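Glutathione S-transferase domain (Xanthobacter autotrophicus, PDB 4HZ2) binds glutathione and probably acts as a glutathione-dependent transferase. Local coordinates at residues P201-L204 with A205-D208. Residues are numbered along the deposited sequence; the frame is centred on the assembly and turned at random.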
# COMPACT_ATOMS: atom_id res chain seq x y z
N PRO B 201 22.52 3.11 11.05
CA PRO B 201 22.55 3.27 12.49
C PRO B 201 21.36 4.03 13.05
O PRO B 201 20.98 3.77 14.19
CB PRO B 201 23.88 4.03 12.75
CG PRO B 201 24.31 4.56 11.42
CD PRO B 201 23.74 3.63 10.39
N ALA B 202 20.81 4.99 12.30
CA ALA B 202 19.61 5.71 12.77
C ALA B 202 18.41 4.77 12.76
O ALA B 202 17.56 4.83 13.66
CB ALA B 202 19.33 6.96 11.94
N VAL B 203 18.32 3.90 11.76
CA VAL B 203 17.27 2.87 11.76
C VAL B 203 17.46 1.91 12.95
O VAL B 203 16.49 1.56 13.63
CB VAL B 203 17.20 2.09 10.43
CG1 VAL B 203 16.11 1.03 10.51
CG2 VAL B 203 16.94 3.06 9.28
N LEU B 204 18.70 1.51 13.21
CA LEU B 204 18.97 0.57 14.32
C LEU B 204 18.53 1.21 15.64
O LEU B 204 17.89 0.56 16.48
CB LEU B 204 20.45 0.18 14.37
CG LEU B 204 20.90 -0.77 15.49
CD1 LEU B 204 20.09 -2.05 15.42
CD2 LEU B 204 22.40 -1.06 15.38
N ALA B 205 18.85 2.50 15.80
CA ALA B 205 18.53 3.22 17.03
C ALA B 205 17.01 3.33 17.19
O ALA B 205 16.46 3.26 18.31
CB ALA B 205 19.21 4.58 17.06
N TRP B 206 16.32 3.49 16.06
CA TRP B 206 14.87 3.60 16.08
C TRP B 206 14.26 2.23 16.42
O TRP B 206 13.33 2.14 17.24
CB TRP B 206 14.37 4.13 14.72
CG TRP B 206 12.95 3.92 14.44
CD1 TRP B 206 11.91 4.72 14.82
CD2 TRP B 206 12.39 2.86 13.65
NE1 TRP B 206 10.70 4.19 14.34
CE2 TRP B 206 10.98 3.05 13.61
CE3 TRP B 206 12.94 1.76 12.99
CZ2 TRP B 206 10.12 2.18 12.92
CZ3 TRP B 206 12.09 0.88 12.29
CH2 TRP B 206 10.69 1.09 12.26
N VAL B 207 14.80 1.16 15.82
CA VAL B 207 14.34 -0.18 16.18
C VAL B 207 14.43 -0.38 17.70
O VAL B 207 13.46 -0.82 18.34
CB VAL B 207 15.10 -1.31 15.44
CG1 VAL B 207 14.82 -2.67 16.10
CG2 VAL B 207 14.76 -1.31 13.95
N ASP B 208 15.55 0.01 18.31
CA ASP B 208 15.70 -0.17 19.76
C ASP B 208 14.70 0.68 20.56
O ASP B 208 14.17 0.24 21.59
CB ASP B 208 17.13 0.12 20.22
CG ASP B 208 18.13 -0.89 19.67
OD1 ASP B 208 17.74 -2.02 19.33
OD2 ASP B 208 19.34 -0.54 19.56
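P201 to L204 form the first turn of helix 201-211, and their carbonyls accept i to i+4 hydrogen bonds from the amides of A205 to D208; the tightest runs from V207 N to V203 O at 2.8 Å, nearly linear at 167°. On the inward face the side chains of V203 and W206 run alongside each other in the same direction. V203 CG1 comes obliquely to the six-membered ring, 4.1 Å from W206 CE3 and out of the indole plane, because chi1 of 179° swings it trans to the amide nitrogen. V203 O lies at the ring edge, near the indole plane, 3.6 Å from W206 CE3. One turn on from V203, V207 CG2 lies 3.4 Å from V203 O and, more loosely, 4.4 Å from V203 CG1. W206 NE1 is hydrogen-bonded to D180, which should fix the rotation of the buried indole, while M161, L165, L183 and F184 pack around it. E162 accepts hydrogen bonds from the amides of A202 and V203, tying this first turn to helix 144-165. This is a helix docked by one face, through V203, W206 and V207, on helices 144-165 and 178-187 within the all-helical C-terminal domain of the glutathione transferase fold.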